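Local coordinates for protein 47 KDA membrane antigen (Treponema pallidum, PDB 1O75) that binds penicillin and has zinc-stimulated carboxypeptidase activity, possibly acting as a D,D-carboxypeptidase that lowers peptidoglycan cross-linking, at residues Phe67-Glu72 and His153-Val158; Val363-Asp368 and Thr394-Glu399; Ala267-Leu272 and Tyr312-Leu317; Ser80-Glu85 and Lys92-Thr97. The protein carries 2 engineered substitutions. One frame throughout, in Å; residues are numbered along the deposited sequence.

Contact 1 (Phe67-Glu72 and His153-Val158); sequences FQYAVE and HGMKFV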
# COMPACT_ATOMS: atom_id res chain seq x y z
N PHE B 67 0.66 16.47 15.38
CA PHE B 67 -0.43 16.27 16.31
C PHE B 67 -0.02 15.87 17.73
O PHE B 67 -0.46 16.48 18.70
CB PHE B 67 -1.40 15.25 15.72
CG PHE B 67 -2.03 15.71 14.44
CD1 PHE B 67 -3.09 16.62 14.47
CD2 PHE B 67 -1.53 15.28 13.21
CE1 PHE B 67 -3.65 17.10 13.27
CE2 PHE B 67 -2.09 15.76 12.00
CZ PHE B 67 -3.15 16.66 12.04
N GLN B 68 0.82 14.84 17.84
CA GLN B 68 1.25 14.34 19.16
C GLN B 68 2.65 14.75 19.59
O GLN B 68 2.99 14.62 20.77
CB GLN B 68 1.17 12.80 19.17
CG GLN B 68 -0.23 12.25 19.32
CD GLN B 68 -0.65 12.20 20.76
OE1 GLN B 68 -1.43 13.17 21.17
NE2 GLN B 68 -0.25 11.31 21.52
N TYR B 69 3.45 15.24 18.65
CA TYR B 69 4.84 15.60 18.95
C TYR B 69 5.18 17.09 18.85
O TYR B 69 4.48 17.84 18.15
CB TYR B 69 5.76 14.81 18.01
CG TYR B 69 5.51 13.31 18.07
CD1 TYR B 69 6.14 12.50 19.04
CD2 TYR B 69 4.61 12.69 17.20
CE1 TYR B 69 5.86 11.11 19.14
CE2 TYR B 69 4.33 11.31 17.28
CZ TYR B 69 4.96 10.54 18.26
OH TYR B 69 4.65 9.20 18.37
N ALA B 70 6.25 17.48 19.53
CA ALA B 70 6.75 18.87 19.52
C ALA B 70 7.65 18.90 18.29
O ALA B 70 8.76 18.36 18.30
CB ALA B 70 7.57 19.16 20.80
N VAL B 71 7.17 19.52 17.23
CA VAL B 71 7.89 19.53 15.96
C VAL B 71 8.27 20.90 15.43
O VAL B 71 7.51 21.86 15.57
CB VAL B 71 7.02 18.88 14.86
CG1 VAL B 71 7.75 18.92 13.49
CG2 VAL B 71 6.64 17.46 15.27
N GLU B 72 9.45 20.99 14.80
CA GLU B 72 9.86 22.23 14.14
C GLU B 72 10.23 21.83 12.73
O GLU B 72 10.80 20.75 12.50
CB GLU B 72 11.10 22.86 14.80
CG GLU B 72 10.86 23.47 16.17
CD GLU B 72 12.14 24.05 16.75
OE1 GLU B 72 13.12 23.30 16.91
OE2 GLU B 72 12.16 25.26 17.03
N HIS B 153 11.27 17.00 19.07
CA HIS B 153 11.85 17.04 20.42
C HIS B 153 11.30 16.07 21.44
O HIS B 153 11.99 15.73 22.41
CB HIS B 153 11.69 18.43 21.03
CG HIS B 153 12.36 19.52 20.27
ND1 HIS B 153 13.57 20.10 20.44
CD2 HIS B 153 11.77 20.15 19.20
CE1 HIS B 153 13.69 21.07 19.47
NE2 HIS B 153 12.59 21.08 18.73
N GLY B 154 10.05 15.67 21.23
CA GLY B 154 9.39 14.79 22.17
C GLY B 154 7.89 14.77 21.99
O GLY B 154 7.36 15.08 20.92
N MET B 155 7.19 14.43 23.06
CA MET B 155 5.75 14.28 23.04
C MET B 155 5.01 15.40 23.74
O MET B 155 5.36 15.79 24.86
CB MET B 155 5.40 12.91 23.65
CG MET B 155 5.97 11.73 22.83
SD MET B 155 6.27 10.30 23.88
CE MET B 155 7.94 10.72 24.43
N LYS B 156 3.99 15.92 23.07
CA LYS B 156 3.22 17.03 23.64
C LYS B 156 2.30 16.62 24.77
O LYS B 156 2.12 17.39 25.72
CB LYS B 156 2.39 17.75 22.55
CG LYS B 156 3.21 18.51 21.54
CD LYS B 156 2.32 19.40 20.64
CE LYS B 156 1.36 18.58 19.83
NZ LYS B 156 0.39 19.41 19.02
N PHE B 157 1.74 15.42 24.69
CA PHE B 157 0.79 14.93 25.68
C PHE B 157 1.17 13.65 26.46
O PHE B 157 0.82 12.53 26.08
CB PHE B 157 -0.59 14.73 25.03
CG PHE B 157 -1.04 15.90 24.19
CD1 PHE B 157 -1.35 17.13 24.79
CD2 PHE B 157 -1.09 15.80 22.80
CE1 PHE B 157 -1.71 18.25 24.00
CE2 PHE B 157 -1.46 16.91 22.01
CZ PHE B 157 -1.76 18.13 22.61
N VAL B 158 1.88 13.84 27.56
CA VAL B 158 2.27 12.74 28.43
C VAL B 158 1.40 12.84 29.69
O VAL B 158 1.41 13.88 30.35
CB VAL B 158 3.76 12.85 28.84
CG1 VAL B 158 4.11 11.73 29.83
CG2 VAL B 158 4.66 12.80 27.60
O HOH W 1 1.91 13.31 22.94
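With chi1 of His153 near -61° the imidazole swings out beside its own backbone N, and the extended side chain of Glu72 brings a carboxylate to meet it. The NE2 atom of His153 donates to OE1 of Glu72 over 2.9 Å. The oxygen lies in the ring plane, yet the ring approaches it from above the carboxylate plane and the N-H points somewhat aside (144° at the hydrogen). Between these side chains and the corner at Lys156 the two strands pair antiparallel in the large mixed sheet: His153 N donates to Ala70 O and Ala70 N to Gly154 O, both at 3.0 Å. Lys156 N reaches Gln68 O at 2.8 Å, and a water donates to that same oxygen while accepting from Phe157 N at 2.7 Å, bridging the two segments where the second turns its corner. The Lys156 chain runs past the Tyr69 carbonyl and bends at chi3 (-62°), which sends its amine to Ser108 OG and Gln66 O. Tyr69 CE1 lies 3.7 Å from Met155 CG, and the Tyr69 hydroxyl bonds to Asn256 O, while Gln68 OE1 sits at the ring edge of Phe157, 3.1 Å from CD2. Glu72, which also lines a xenon pocket, thus fixes the rotation of the His153 ring through NE2, and Gln68 O takes two donors, Lys156 N and the water.

Contact 2 (Val363-Asp368 and Thr394-Glu399); sequences VDVFAD and TEYTVE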
# COMPACT_ATOMS: atom_id res chain seq x y z
N VAL B 363 12.90 -16.48 -3.26
CA VAL B 363 13.36 -15.22 -3.81
C VAL B 363 12.28 -14.40 -4.50
O VAL B 363 11.23 -14.91 -4.88
CB VAL B 363 14.49 -15.42 -4.85
CG1 VAL B 363 15.60 -16.29 -4.27
CG2 VAL B 363 13.92 -16.04 -6.12
N ASP B 364 12.56 -13.11 -4.63
CA ASP B 364 11.71 -12.18 -5.35
C ASP B 364 12.70 -11.63 -6.37
O ASP B 364 13.91 -11.65 -6.13
CB ASP B 364 11.21 -11.02 -4.47
CG ASP B 364 10.20 -11.45 -3.42
OD1 ASP B 364 9.48 -12.45 -3.63
OD2 ASP B 364 10.11 -10.76 -2.39
N VAL B 365 12.21 -11.16 -7.51
CA VAL B 365 13.10 -10.58 -8.50
C VAL B 365 12.34 -9.45 -9.16
O VAL B 365 11.22 -9.65 -9.64
CB VAL B 365 13.52 -11.58 -9.59
CG1 VAL B 365 14.44 -10.88 -10.59
CG2 VAL B 365 14.23 -12.78 -8.96
N PHE B 366 12.94 -8.26 -9.16
CA PHE B 366 12.28 -7.11 -9.75
C PHE B 366 13.27 -6.05 -10.17
O PHE B 366 14.30 -5.86 -9.52
CB PHE B 366 11.27 -6.52 -8.74
CG PHE B 366 11.89 -6.10 -7.43
CD1 PHE B 366 12.43 -4.83 -7.28
CD2 PHE B 366 11.93 -6.98 -6.35
CE1 PHE B 366 13.01 -4.43 -6.06
CE2 PHE B 366 12.50 -6.59 -5.14
CZ PHE B 366 13.04 -5.32 -4.99
N ALA B 367 12.97 -5.36 -11.27
CA ALA B 367 13.84 -4.30 -11.75
C ALA B 367 13.56 -3.09 -10.87
O ALA B 367 12.42 -2.86 -10.47
CB ALA B 367 13.53 -3.99 -13.21
N ASP B 368 14.60 -2.32 -10.58
CA ASP B 368 14.53 -1.14 -9.71
C ASP B 368 13.13 -0.64 -9.34
O ASP B 368 12.63 -0.94 -8.25
CB ASP B 368 15.36 0.01 -10.31
CG ASP B 368 16.84 -0.36 -10.48
OD1 ASP B 368 17.40 -1.09 -9.62
OD2 ASP B 368 17.46 0.08 -11.48
N THR B 394 19.92 -5.71 -18.27
CA THR B 394 19.10 -5.09 -17.22
C THR B 394 19.56 -5.52 -15.83
O THR B 394 19.83 -6.70 -15.59
CB THR B 394 17.62 -5.47 -17.37
OG1 THR B 394 17.15 -5.09 -18.67
CG2 THR B 394 16.78 -4.76 -16.31
N GLU B 395 19.65 -4.56 -14.92
CA GLU B 395 20.05 -4.86 -13.55
C GLU B 395 18.82 -5.04 -12.67
O GLU B 395 18.10 -4.07 -12.39
CB GLU B 395 20.92 -3.74 -12.98
CG GLU B 395 21.04 -3.78 -11.47
CD GLU B 395 21.71 -2.54 -10.91
OE1 GLU B 395 22.96 -2.49 -10.86
OE2 GLU B 395 20.98 -1.59 -10.52
N TYR B 396 18.58 -6.27 -12.25
CA TYR B 396 17.44 -6.60 -11.40
C TYR B 396 17.85 -6.72 -9.94
O TYR B 396 19.03 -6.92 -9.61
CB TYR B 396 16.80 -7.92 -11.82
CG TYR B 396 16.22 -7.95 -13.21
CD1 TYR B 396 17.03 -8.16 -14.33
CD2 TYR B 396 14.85 -7.77 -13.41
CE1 TYR B 396 16.48 -8.21 -15.62
CE2 TYR B 396 14.29 -7.82 -14.69
CZ TYR B 396 15.11 -8.04 -15.79
OH TYR B 396 14.54 -8.11 -17.04
N THR B 397 16.87 -6.59 -9.05
CA THR B 397 17.12 -6.75 -7.62
C THR B 397 16.62 -8.15 -7.31
O THR B 397 15.54 -8.54 -7.78
CB THR B 397 16.32 -5.73 -6.78
OG1 THR B 397 16.77 -4.40 -7.07
CG2 THR B 397 16.49 -6.01 -5.29
N VAL B 398 17.43 -8.90 -6.57
CA VAL B 398 17.07 -10.26 -6.17
C VAL B 398 17.11 -10.33 -4.65
O VAL B 398 18.17 -10.15 -4.04
CB VAL B 398 18.06 -11.33 -6.70
CG1 VAL B 398 17.57 -12.73 -6.31
CG2 VAL B 398 18.19 -11.21 -8.21
N GLU B 399 15.96 -10.59 -4.04
CA GLU B 399 15.92 -10.70 -2.60
C GLU B 399 15.84 -12.17 -2.25
O GLU B 399 15.03 -12.91 -2.81
CB GLU B 399 14.71 -9.96 -2.01
CG GLU B 399 14.60 -10.15 -0.50
CD GLU B 399 13.52 -9.31 0.14
OE1 GLU B 399 13.57 -8.08 0.01
OE2 GLU B 399 12.61 -9.89 0.77
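Backbone hydrogen bonds pair Asp364 with Glu399 and Phe366 with Thr397 in antiparallel fashion. Asp364 N meets Glu399 O at 3.1 Å, and Glu399 N to Asp364 O is likewise 3.1 Å. In the second pair Thr397 N comes closer to Phe366 O, at 2.7 Å, than Phe366 N does to Thr397 O, at 3.0 Å. At the non-hydrogen-bonded pair between them, Val365 CA adds a C-H...O contact to Thr397 O (3.3 Å).

A CH-pi contact lies on the face that carries Asp364, Phe366, Thr397 and Glu399. Phe366 holds its ring in the crowded position between backbone N and carbonyl carbon (chi1 59°), which lays it alongside Thr397. The CB of Thr397 stands over the ring, offset toward the rim, 3.9 Å from the centroid and 22° off its normal, while CG2 touches CZ. Strands 362-367 and 396-401 are the two central strands of a four-stranded antiparallel sheet close to the C-terminus, flanked by 372-378 and 408-412.

Apolar packing occupies the other face, where Val365 and Val398 pair. Val365 CG1 rests 4.0 Å from Tyr396 CB, and Leu343 and Ile341 of strand 340-344 pack on Tyr396 and Val398.

Charged groups gather back on the Phe366 face. OD2 of Asp364 and OE2 of Glu399, side chains pointing the same way, stand 4.1 Å apart; Arg401 forms salt bridges to both oxygens, Asp376 N bonds Asp364 OD1, and Arg409 holds the other oxygen of Glu399.

Contact 3 (Ala267-Leu272 and Tyr312-Leu317); sequences ASYTNL and YYRLTL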
# COMPACT_ATOMS: atom_id res chain seq x y z
N ALA B 267 14.14 -17.79 23.54
CA ALA B 267 12.83 -17.94 22.91
C ALA B 267 11.68 -18.07 23.91
O ALA B 267 10.52 -17.89 23.55
CB ALA B 267 12.82 -19.15 21.99
N SER B 268 12.00 -18.36 25.18
CA SER B 268 10.92 -18.48 26.16
C SER B 268 10.53 -17.14 26.81
O SER B 268 9.63 -17.10 27.62
CB SER B 268 11.31 -19.47 27.28
OG SER B 268 12.30 -18.91 28.14
N TYR B 269 11.22 -16.06 26.45
CA TYR B 269 10.93 -14.75 27.04
C TYR B 269 10.96 -14.76 28.58
O TYR B 269 10.09 -14.19 29.27
CB TYR B 269 9.58 -14.21 26.52
CG TYR B 269 9.65 -13.72 25.08
CD1 TYR B 269 9.58 -14.62 24.01
CD2 TYR B 269 9.82 -12.36 24.79
CE1 TYR B 269 9.68 -14.17 22.67
CE2 TYR B 269 9.92 -11.90 23.46
CZ TYR B 269 9.84 -12.82 22.41
OH TYR B 269 9.87 -12.38 21.09
N THR B 270 11.98 -15.40 29.12
CA THR B 270 12.15 -15.48 30.55
C THR B 270 13.25 -14.58 31.09
O THR B 270 13.09 -13.95 32.12
CB THR B 270 12.42 -16.96 30.95
OG1 THR B 270 11.27 -17.75 30.58
CG2 THR B 270 12.65 -17.07 32.47
N ASN B 271 14.37 -14.51 30.38
CA ASN B 271 15.50 -13.72 30.84
C ASN B 271 15.70 -12.39 30.09
O ASN B 271 16.37 -12.34 29.06
CB ASN B 271 16.75 -14.59 30.73
CG ASN B 271 16.60 -15.92 31.49
OD1 ASN B 271 16.32 -16.97 30.90
ND2 ASN B 271 16.75 -15.86 32.78
N LEU B 272 15.13 -11.32 30.63
CA LEU B 272 15.23 -10.01 29.99
C LEU B 272 16.70 -9.57 30.01
O LEU B 272 17.35 -9.55 31.07
CB LEU B 272 14.36 -9.01 30.74
CG LEU B 272 14.43 -7.57 30.27
CD1 LEU B 272 13.80 -7.44 28.87
CD2 LEU B 272 13.73 -6.70 31.28
N TYR B 312 15.13 -12.29 20.28
CA TYR B 312 13.73 -12.11 20.64
C TYR B 312 13.47 -10.80 21.32
O TYR B 312 14.13 -10.44 22.32
CB TYR B 312 13.29 -13.25 21.56
CG TYR B 312 13.35 -14.58 20.89
CD1 TYR B 312 12.25 -15.08 20.19
CD2 TYR B 312 14.54 -15.31 20.87
CE1 TYR B 312 12.33 -16.28 19.50
CE2 TYR B 312 14.63 -16.51 20.16
CZ TYR B 312 13.53 -16.99 19.49
OH TYR B 312 13.65 -18.14 18.76
N TYR B 313 12.47 -10.10 20.78
CA TYR B 313 12.09 -8.82 21.31
C TYR B 313 10.62 -8.80 21.69
O TYR B 313 9.81 -9.55 21.15
CB TYR B 313 12.32 -7.69 20.28
CG TYR B 313 13.77 -7.38 20.01
CD1 TYR B 313 14.54 -8.19 19.16
CD2 TYR B 313 14.38 -6.27 20.60
CE1 TYR B 313 15.90 -7.88 18.92
CE2 TYR B 313 15.70 -5.97 20.37
CZ TYR B 313 16.46 -6.78 19.53
OH TYR B 313 17.78 -6.43 19.32
N ARG B 314 10.30 -7.93 22.62
CA ARG B 314 8.93 -7.73 23.06
C ARG B 314 8.74 -6.23 22.87
O ARG B 314 9.48 -5.44 23.46
CB ARG B 314 8.76 -8.09 24.54
CG ARG B 314 7.41 -7.66 25.11
CD ARG B 314 7.02 -8.52 26.33
NE ARG B 314 6.71 -9.89 25.93
CZ ARG B 314 6.68 -10.93 26.76
NH1 ARG B 314 6.94 -10.76 28.06
NH2 ARG B 314 6.39 -12.13 26.30
N LEU B 315 7.78 -5.86 22.03
CA LEU B 315 7.49 -4.45 21.73
C LEU B 315 6.24 -4.02 22.48
O LEU B 315 5.23 -4.72 22.46
CB LEU B 315 7.22 -4.26 20.21
CG LEU B 315 8.14 -5.02 19.26
CD1 LEU B 315 7.79 -4.68 17.81
CD2 LEU B 315 9.58 -4.66 19.57
N THR B 316 6.29 -2.86 23.13
CA THR B 316 5.11 -2.38 23.83
C THR B 316 4.72 -1.01 23.25
O THR B 316 5.45 -0.05 23.42
CB THR B 316 5.38 -2.24 25.35
OG1 THR B 316 5.75 -3.52 25.88
CG2 THR B 316 4.11 -1.75 26.09
N LEU B 317 3.57 -0.95 22.58
CA LEU B 317 3.05 0.30 21.99
C LEU B 317 2.34 1.10 23.08
O LEU B 317 1.45 0.59 23.74
CB LEU B 317 2.04 -0.02 20.88
CG LEU B 317 2.53 -0.34 19.46
CD1 LEU B 317 3.80 -1.10 19.48
CD2 LEU B 317 1.44 -1.08 18.73
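Hydrogen bonding between the segments is carried by Tyr269, whose OH donates to the backbone carbonyl O of Tyr313 at 2.8 Å. The hydroxyl sits above the carbonyl plane, 43° out of it. Tyr269 has a left-handed backbone conformation, and its side chain leaves the loop toward strand 312-317.

Aromatic and apolar contacts come next. CA of Ala267 sits over the centre of the Tyr312 ring, 3.5 Å from the centroid and almost on the normal, a close CH-pi contact, while its methyl CB reaches Tyr312 CZ at 3.4 Å. Tyr269 approaches Tyr312 differently. Its CZ packs 3.6 Å from Tyr312 CB and its OH lies in plane at the edge of the Tyr312 ring; the two side chains cross at about a right angle.

Planar packing against a charge completes the set. The guanidinium of Arg314 is turned to within 12° of the Tyr269 ring plane, with CD2 of Tyr269 over one of its faces, 3.8 Å from NH2. Asp328 of strand 325-331 forms a salt bridge to NE of Arg314.

The segment 267-272 belongs to the loop between strands 255-262 and 274-276 and folds over strand 311-319, the neighbour of 255-262, in a domain grouped with the immunoglobulin-like E-set. One short hydroxyl bond, ring packing and a guanidinium fixed by Asp328 thus tie an otherwise irregular, largely solvent-facing loop to the sheet.

Contact 4 (Ser80-Glu85 and Lys92-Thr97); sequences SKQETE and KWEYET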
# COMPACT_ATOMS: atom_id res chain seq x y z
N SER B 80 9.04 29.49 -7.29
CA SER B 80 8.01 29.13 -8.26
C SER B 80 7.50 27.74 -7.98
O SER B 80 8.19 26.94 -7.35
CB SER B 80 8.53 29.18 -9.70
OG SER B 80 9.32 28.05 -10.01
N LYS B 81 6.28 27.45 -8.40
CA LYS B 81 5.77 26.12 -8.21
C LYS B 81 4.72 25.80 -9.27
O LYS B 81 4.11 26.72 -9.84
CB LYS B 81 5.24 25.92 -6.80
CG LYS B 81 4.03 26.69 -6.38
CD LYS B 81 3.57 26.07 -5.06
CE LYS B 81 2.28 26.64 -4.54
NZ LYS B 81 1.91 25.99 -3.24
N GLN B 82 4.56 24.51 -9.54
CA GLN B 82 3.66 24.01 -10.56
C GLN B 82 2.91 22.80 -10.00
O GLN B 82 3.50 21.97 -9.29
CB GLN B 82 4.49 23.63 -11.80
CG GLN B 82 5.73 22.77 -11.43
CD GLN B 82 6.80 22.65 -12.54
OE1 GLN B 82 7.44 23.64 -12.92
NE2 GLN B 82 6.99 21.43 -13.03
N GLU B 83 1.63 22.69 -10.31
CA GLU B 83 0.87 21.58 -9.79
C GLU B 83 0.98 20.37 -10.71
O GLU B 83 1.06 20.50 -11.93
CB GLU B 83 -0.61 21.96 -9.63
CG GLU B 83 -1.44 20.91 -8.90
CD GLU B 83 -2.92 21.28 -8.77
OE1 GLU B 83 -3.65 21.28 -9.78
OE2 GLU B 83 -3.34 21.58 -7.64
N THR B 84 1.02 19.18 -10.11
CA THR B 84 1.08 17.96 -10.90
C THR B 84 0.29 16.91 -10.10
O THR B 84 -0.38 17.26 -9.15
CB THR B 84 2.56 17.51 -11.13
OG1 THR B 84 2.56 16.32 -11.92
CG2 THR B 84 3.28 17.26 -9.83
N GLU B 85 0.35 15.65 -10.49
CA GLU B 85 -0.37 14.61 -9.74
C GLU B 85 0.58 13.52 -9.31
O GLU B 85 1.51 13.22 -10.04
CB GLU B 85 -1.46 13.97 -10.60
CG GLU B 85 -2.72 14.78 -10.72
CD GLU B 85 -3.81 14.08 -11.54
OE1 GLU B 85 -4.92 14.65 -11.64
OE2 GLU B 85 -3.55 12.98 -12.08
N LYS B 92 -0.21 17.43 -6.26
CA LYS B 92 1.01 17.69 -5.50
C LYS B 92 1.73 18.83 -6.23
O LYS B 92 1.35 19.19 -7.36
CB LYS B 92 1.91 16.46 -5.44
CG LYS B 92 2.32 15.98 -6.80
CD LYS B 92 3.29 14.82 -6.71
CE LYS B 92 4.62 15.28 -6.16
NZ LYS B 92 5.52 14.11 -5.99
N TRP B 93 2.78 19.38 -5.62
CA TRP B 93 3.51 20.51 -6.20
C TRP B 93 4.99 20.29 -6.39
O TRP B 93 5.63 19.63 -5.57
CB TRP B 93 3.29 21.75 -5.32
CG TRP B 93 1.88 22.21 -5.39
CD1 TRP B 93 1.36 23.13 -6.26
CD2 TRP B 93 0.75 21.64 -4.69
NE1 TRP B 93 -0.01 23.15 -6.16
CE2 TRP B 93 -0.41 22.25 -5.21
CE3 TRP B 93 0.62 20.67 -3.68
CZ2 TRP B 93 -1.71 21.92 -4.76
CZ3 TRP B 93 -0.68 20.34 -3.22
CH2 TRP B 93 -1.82 20.97 -3.77
N GLU B 94 5.53 20.84 -7.48
CA GLU B 94 6.94 20.73 -7.80
C GLU B 94 7.42 22.18 -7.65
O GLU B 94 6.75 23.11 -8.10
CB GLU B 94 7.12 20.17 -9.19
CG GLU B 94 7.02 18.65 -9.13
CD GLU B 94 6.64 18.03 -10.43
OE1 GLU B 94 6.59 16.77 -10.49
OE2 GLU B 94 6.38 18.79 -11.38
N TYR B 95 8.57 22.36 -7.01
CA TYR B 95 9.07 23.68 -6.67
C TYR B 95 10.44 24.09 -7.14
O TYR B 95 11.27 23.28 -7.54
CB TYR B 95 9.14 23.80 -5.15
CG TYR B 95 7.89 23.52 -4.36
CD1 TYR B 95 7.08 24.55 -3.94
CD2 TYR B 95 7.57 22.21 -3.95
CE1 TYR B 95 5.98 24.33 -3.12
CE2 TYR B 95 6.45 21.97 -3.13
CZ TYR B 95 5.67 23.04 -2.72
OH TYR B 95 4.56 22.86 -1.93
N GLU B 96 10.66 25.40 -7.01
CA GLU B 96 11.94 26.04 -7.28
C GLU B 96 12.09 26.88 -6.01
O GLU B 96 11.13 27.55 -5.58
CB GLU B 96 11.87 26.92 -8.52
CG GLU B 96 13.23 27.33 -9.03
CD GLU B 96 13.15 28.21 -10.27
OE1 GLU B 96 12.40 27.83 -11.21
OE2 GLU B 96 13.83 29.26 -10.31
N THR B 97 13.25 26.83 -5.37
CA THR B 97 13.42 27.59 -4.14
C THR B 97 14.72 28.36 -4.12
O THR B 97 15.58 28.17 -4.95
CB THR B 97 13.46 26.66 -2.92
OG1 THR B 97 14.71 25.96 -2.92
CG2 THR B 97 12.31 25.66 -2.97
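Lys92 and Thr84 form one rung of an antiparallel beta hairpin made by the end of strand 69-85 and strand 91-98. Here the packing is tight: Thr84 CG2 lies 3.4 Å from Lys92 CG, closer than carbons usually approach, and the two side chains run in the same direction. Between their backbones Thr84 N donates to Lys92 O at 2.8 Å and Lys92 N answers to Thr84 O at 2.9 Å.

The next hydrogen-bonded pair on this face, Gln82 with Glu94, adds a side-chain bond. Gln82 NE2 donates to the anti side of Glu94 OE2 at 3.2 Å, while the other carboxylate oxygen lies against the methyl of Thr84. In the crystal dimer the second subunit covers this face: Arg401 of the second subunit forms a salt bridge to Glu94 OE1, and Asp376 of that subunit one to Lys92 NZ. The Glu94 carboxylate is therefore shared between its own hairpin and the neighbour.

Toward Ser80 the pairing slackens. The bond from Ser80 N to Glu96 O is weak at 3.3 Å, although Glu96 N still reaches Ser80 O at 2.9 Å, and the Glu96 side chain is exposed. The opposite face, with Lys81, Glu83, Trp93 and Tyr95, is also more open at its Glu83 end. One of the two deposited Trp93 conformers would place its five-membered ring against Lys81 NZ, so the cation-pi contact is tentative, whereas Lys81 NZ forms a salt bridge to Glu144. Lys81 takes chi1 67°, which runs its chain alongside Tyr95 and sets CD 3.5 Å from CE1 of that ring.

How the contacts relate
Contacts 1 and 4 share strand 69-85 and one mixed sheet: contact 1 pairs its start with 143-163, contact 4 its end with 91-98, their centres about 29 Å apart. Contact 3 comes within about 10 Å of contact 1 at the nearest atoms, but lies about 47 Å from contact 4 between centres. Contact 2, near the C-terminus, is about 40 Å from contact 1 by centres. In the crystal dimer Arg401 and Asp376, partners of Asp364 in contact 2, bind contact 4 of the other subunit. Separate xenon atoms lie about 4 Å from the Glu72 side chain of contact 1, about 3 Å from that of Trp93 in contact 4 and about 6 Å from that of Tyr313 in contact 3.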